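Local coordinates for protein 1-pyrroline-5-carboxylate dehydrogenase (Thermus thermophilus, PDB 1UZB) that probably oxidises glutamate semialdehyde, the open form of 1-pyrroline-5-carboxylate, to glutamate with NAD+, a step of proline breakdown, at residues Ala149-Tyr154 with Gly498-Leu503; Pro155-Val160 with Ser169-Leu174. All coordinates share one frame; numbering follows the deposited sequence.

Contact 1: Ala149-Tyr154 with Gly498-Leu503; sequences ALRYRY and GALDYL
Where helix 128-149 runs out into the loop leading to strand 165-180, Tyr-152 and Ala-149 meet the short helix 500-504 that comes just before the C-terminal strand 507-515. The polar link is made by the tyrosine: its OH donates to Leu-500 O over 2.6 Å. That oxygen lies at the edge of the phenol ring, in its plane, whereas the hydroxyl approaches from above the carbonyl plane, 54° out of it, and so misses the lone-pair directions. With CG anti to its carbonyl carbon (chi1 -65°), Tyr-152 sends its ring across to the start of the helix. The same OH takes a bond of 2.8 Å from water 1, which also reaches Asp-501 OD1 weakly, so the hydroxyl is gripped twice. Asp-501 turns its other oxygen to a second subunit, where OD2 pairs with Arg-504 and Tyr-171 of that copy.

Leu-503 fills in beside the ring. Its CB sits 3.9 Å from Tyr-152 CE1, while the CD1 methyl reaches the last turn of the long helix, 3.3 Å from Ala-149 N and 3.8 Å from Ala-149 CB. Val-200 touches both Ala-149 and Leu-503, and Ala-148 also packs on Leu-503, closing this buried end. At the more open end, Leu-500 CD1 lies 4.1 Å from Arg-151 NH1, an apolar branch against a guanidinium. The arginine chain bends at chi2 and chi3 to get there, and its charge is answered by Glu-158 of the second subunit. Two leucines and one tyrosine-to-carbonyl bond thus tie short helix 500-504 to the chain leaving helix 128-149, at a subunit interface of the aldehyde dehydrogenase fold.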
# COMPACT_ATOMS: atom_id res chain seq x y z
N ALA A 149 5.92 18.80 -2.56
CA ALA A 149 4.78 19.50 -3.14
C ALA A 149 3.88 18.56 -3.93
O ALA A 149 2.66 18.74 -3.97
CB ALA A 149 5.27 20.65 -4.03
N LEU A 150 4.46 17.55 -4.56
CA LEU A 150 3.67 16.61 -5.35
C LEU A 150 2.71 15.79 -4.50
O LEU A 150 1.72 15.25 -5.00
CB LEU A 150 4.59 15.69 -6.15
CG LEU A 150 5.28 16.38 -7.34
CD1 LEU A 150 6.39 15.50 -7.88
CD2 LEU A 150 4.25 16.69 -8.42
N ARG A 151 3.00 15.69 -3.20
CA ARG A 151 2.16 14.93 -2.29
C ARG A 151 0.83 15.65 -2.03
O ARG A 151 -0.10 15.06 -1.48
CB ARG A 151 2.89 14.70 -0.97
CG ARG A 151 4.18 13.89 -1.11
CD ARG A 151 3.90 12.43 -1.39
NE ARG A 151 3.50 11.71 -0.19
CZ ARG A 151 4.34 11.28 0.75
NH1 ARG A 151 5.65 11.49 0.61
NH2 ARG A 151 3.89 10.65 1.82
N TYR A 152 0.76 16.92 -2.42
CA TYR A 152 -0.45 17.72 -2.23
C TYR A 152 -1.20 17.98 -3.53
O TYR A 152 -2.17 18.74 -3.54
CB TYR A 152 -0.09 19.08 -1.61
CG TYR A 152 0.48 19.01 -0.21
CD1 TYR A 152 1.84 18.87 0.00
CD2 TYR A 152 -0.36 19.07 0.90
CE1 TYR A 152 2.37 18.79 1.30
CE2 TYR A 152 0.15 19.00 2.19
CZ TYR A 152 1.51 18.85 2.39
OH TYR A 152 2.01 18.78 3.66
N ARG A 153 -0.78 17.34 -4.61
CA ARG A 153 -1.40 17.58 -5.91
C ARG A 153 -2.88 17.20 -6.03
O ARG A 153 -3.37 16.29 -5.37
CB ARG A 153 -0.59 16.89 -7.02
CG ARG A 153 -0.77 15.39 -7.14
CD ARG A 153 0.25 14.82 -8.12
NE ARG A 153 -0.06 13.45 -8.52
CZ ARG A 153 -0.99 13.12 -9.41
NH1 ARG A 153 -1.72 14.06 -10.00
NH2 ARG A 153 -1.19 11.84 -9.73
N TYR A 154 -3.57 17.94 -6.90
CA TYR A 154 -5.00 17.77 -7.16
C TYR A 154 -5.43 16.36 -7.56
O TYR A 154 -4.89 15.80 -8.51
CB TYR A 154 -5.42 18.75 -8.25
CG TYR A 154 -6.85 18.61 -8.72
CD1 TYR A 154 -7.17 17.88 -9.87
CD2 TYR A 154 -7.89 19.20 -8.01
CE1 TYR A 154 -8.49 17.75 -10.30
CE2 TYR A 154 -9.21 19.08 -8.43
CZ TYR A 154 -9.51 18.35 -9.57
OH TYR A 154 -10.81 18.24 -9.99
N GLY A 498 11.90 21.64 6.13
CA GLY A 498 12.48 20.38 5.68
C GLY A 498 11.60 19.19 6.02
O GLY A 498 12.10 18.09 6.24
N ALA A 499 10.29 19.42 6.06
CA ALA A 499 9.33 18.37 6.38
C ALA A 499 8.09 18.54 5.51
O ALA A 499 7.77 19.65 5.08
CB ALA A 499 8.95 18.44 7.85
N LEU A 500 7.40 17.43 5.26
CA LEU A 500 6.19 17.46 4.45
C LEU A 500 5.18 18.47 4.98
O LEU A 500 4.55 19.18 4.20
CB LEU A 500 5.55 16.06 4.43
CG LEU A 500 6.40 14.94 3.82
CD1 LEU A 500 5.73 13.60 4.07
CD2 LEU A 500 6.57 15.18 2.33
N ASP A 501 5.04 18.55 6.30
CA ASP A 501 4.10 19.46 6.94
C ASP A 501 4.32 20.93 6.63
O ASP A 501 3.39 21.73 6.72
CB ASP A 501 4.13 19.28 8.46
CG ASP A 501 3.39 18.04 8.93
OD1 ASP A 501 2.89 17.27 8.07
OD2 ASP A 501 3.31 17.83 10.16
N TYR A 502 5.55 21.30 6.28
CA TYR A 502 5.84 22.70 6.00
C TYR A 502 4.97 23.28 4.90
O TYR A 502 4.43 24.38 5.04
CB TYR A 502 7.31 22.86 5.62
CG TYR A 502 7.81 24.29 5.60
CD1 TYR A 502 7.87 25.04 6.77
CD2 TYR A 502 8.29 24.87 4.42
CE1 TYR A 502 8.41 26.32 6.79
CE2 TYR A 502 8.84 26.15 4.42
CZ TYR A 502 8.90 26.87 5.61
OH TYR A 502 9.50 28.11 5.63
N LEU A 503 4.80 22.54 3.81
CA LEU A 503 4.02 23.05 2.69
C LEU A 503 2.53 23.23 2.97
O LEU A 503 1.88 24.09 2.37
CB LEU A 503 4.23 22.16 1.46
CG LEU A 503 5.69 21.96 1.04
CD1 LEU A 503 5.75 21.16 -0.25
CD2 LEU A 503 6.37 23.32 0.86
O HOH W 1 0.50 17.53 5.71

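Contact 2: Pro155-Val160 with Ser169-Leu174; sequences PAVEVV and SFYVPL
The loop 155-160 runs beside strand 169-173 with the end-to-end directions of the touching parts 133° apart, and a weak backbone bond, Val-157 N to Ser-169 O at 3.4 Å, is the direct hydrogen bond between them. Two waters bridge further backbone groups of the loop and the strand: water 2 accepts from both Ala-156 N and Tyr-171 N, and water 3 donates to Val-157 O while accepting from Ser-169 N.

Val-157 is the side chain at the middle. Its CB presses on Ser-169 CB at 3.5 Å, tighter than a usual carbon contact, and its CG2 lies over one face of the Tyr-171 ring, 4.1 Å from the centroid and 28° off the normal, a CH-pi contact. CG2 is the branch placed anti to the carbonyl carbon, which leaves CG1 (chi1 -174°) to lie against the serine CB. Ala-156 CB meets the same ring differently, at its edge and near its plane, 4.2 Å from CE1. Strand 165-180 pairs antiparallel with 507-515 in the projecting arm that serves oligomerisation in aldehyde dehydrogenases; Phe-170 bonds through its backbone to Lys-510, and Val-157 rests on Met-509.

Tyr-171 also carries the contact outward, its OH bonded to Asp-501 of a second subunit. Cut back to an alanine, this position would probably leave Val-157 CG2 without a ring face, Ala-156 CB without the ring edge, and that aspartate without its hydroxyl partner. Further along, Val-159 CG1 reaches Ser-169 OG at 3.8 Å. At the other end Pro-155, which follows a cis peptide bond, packs against Phe-170 CB in the conformer modelled here, and the phenylalanine ring meets Tyr-154 edge-to-face.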
# COMPACT_ATOMS: atom_id res chain seq x y z
N PRO A 155 -6.38 15.75 -6.82
CA PRO A 155 -7.12 16.17 -5.62
C PRO A 155 -6.53 15.30 -4.50
O PRO A 155 -6.75 14.09 -4.47
CB PRO A 155 -8.56 15.78 -5.95
CG PRO A 155 -8.54 15.35 -7.41
CD PRO A 155 -7.19 14.77 -7.57
N ALA A 156 -5.79 15.91 -3.58
CA ALA A 156 -5.11 15.15 -2.54
C ALA A 156 -5.82 14.77 -1.24
O ALA A 156 -5.28 13.98 -0.47
CB ALA A 156 -3.81 15.86 -2.19
N VAL A 157 -7.02 15.28 -1.00
CA VAL A 157 -7.69 14.98 0.27
C VAL A 157 -8.52 13.70 0.34
O VAL A 157 -9.34 13.41 -0.52
CB VAL A 157 -8.56 16.16 0.70
CG1 VAL A 157 -9.14 15.90 2.08
CG2 VAL A 157 -7.75 17.45 0.68
N GLU A 158 -8.29 12.95 1.41
CA GLU A 158 -9.00 11.70 1.67
C GLU A 158 -10.35 12.02 2.32
O GLU A 158 -10.40 12.53 3.44
CB GLU A 158 -8.16 10.83 2.61
CG GLU A 158 -8.76 9.49 2.97
CD GLU A 158 -7.90 8.75 3.98
OE1 GLU A 158 -6.66 8.72 3.79
OE2 GLU A 158 -8.45 8.19 4.95
N VAL A 159 -11.44 11.72 1.62
CA VAL A 159 -12.77 11.99 2.15
C VAL A 159 -13.67 10.76 2.12
O VAL A 159 -13.38 9.76 1.46
CB VAL A 159 -13.49 13.13 1.38
CG1 VAL A 159 -12.69 14.42 1.47
CG2 VAL A 159 -13.71 12.72 -0.07
N VAL A 160 -14.77 10.85 2.86
CA VAL A 160 -15.76 9.79 2.94
C VAL A 160 -16.75 9.98 1.80
O VAL A 160 -17.30 11.07 1.63
CB VAL A 160 -16.50 9.85 4.29
CG1 VAL A 160 -17.53 8.75 4.39
CG2 VAL A 160 -15.49 9.75 5.42
N SER A 169 -12.15 17.06 -2.44
CA SER A 169 -11.48 18.09 -1.66
C SER A 169 -10.05 18.20 -2.16
O SER A 169 -9.39 17.19 -2.46
CB SER A 169 -11.51 17.75 -0.17
OG SER A 169 -12.79 18.05 0.37
N PHE A 170 -9.56 19.43 -2.28
CA PHE A 170 -8.22 19.67 -2.78
C PHE A 170 -7.62 20.94 -2.22
O PHE A 170 -8.33 21.82 -1.72
CB PHE A 170 -8.23 19.72 -4.32
CG PHE A 170 -9.23 20.69 -4.89
CD1 PHE A 170 -10.55 20.30 -5.15
CD2 PHE A 170 -8.85 21.99 -5.20
CE1 PHE A 170 -11.46 21.20 -5.70
CE2 PHE A 170 -9.76 22.89 -5.75
CZ PHE A 170 -11.07 22.50 -6.00
N TYR A 171 -6.30 21.05 -2.32
CA TYR A 171 -5.59 22.21 -1.83
C TYR A 171 -5.32 23.25 -2.90
O TYR A 171 -5.17 22.93 -4.08
CB TYR A 171 -4.25 21.79 -1.21
CG TYR A 171 -4.40 20.85 -0.05
CD1 TYR A 171 -4.03 19.51 -0.16
CD2 TYR A 171 -4.93 21.29 1.16
CE1 TYR A 171 -4.19 18.63 0.90
CE2 TYR A 171 -5.09 20.41 2.23
CZ TYR A 171 -4.72 19.09 2.09
OH TYR A 171 -4.87 18.22 3.15
N VAL A 172 -5.26 24.50 -2.46
CA VAL A 172 -4.96 25.60 -3.34
C VAL A 172 -4.06 26.57 -2.59
O VAL A 172 -4.15 26.69 -1.36
CB VAL A 172 -6.25 26.30 -3.81
CG1 VAL A 172 -7.12 25.28 -4.53
CG2 VAL A 172 -7.01 26.89 -2.64
N PRO A 173 -3.15 27.23 -3.30
CA PRO A 173 -2.24 28.19 -2.66
C PRO A 173 -3.00 29.40 -2.14
O PRO A 173 -4.13 29.68 -2.57
CB PRO A 173 -1.25 28.52 -3.78
CG PRO A 173 -2.08 28.38 -5.01
CD PRO A 173 -2.88 27.13 -4.75
N LEU A 174 -2.38 30.13 -1.22
CA LEU A 174 -2.99 31.29 -0.58
C LEU A 174 -2.94 32.58 -1.39
O LEU A 174 -3.95 33.29 -1.48
CB LEU A 174 -2.33 31.53 0.78
CG LEU A 174 -2.31 30.36 1.75
CD1 LEU A 174 -1.48 30.71 2.98
CD2 LEU A 174 -3.74 30.01 2.14
O HOH W 2 -5.01 18.81 -3.78
O HOH W 3 -10.54 14.63 -2.59

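The first segments of contacts 1 and 2 are consecutive, Tyr-154 leading straight into Pro-155, and the contact centres lie 12 Å apart. Contact 1 lies nearer the centre of the chain and includes the buried Ala-149 and Leu-503; contact 2 sits farther out on the arm, yet Ser-169 and Phe-170 are buried there. Contact 1 depends on a short side-chain-to-carbonyl bond and leucine packing between short helix 500-504 and the chain leaving helix 128-149, contact 2 on a weak backbone bond, bridging waters and a CH-pi contact. They touch where Tyr-152 CD2 lies 3.8 Å from Tyr-171 CD1. Both face the second subunit, and polar ends of one meet the other's across that interface.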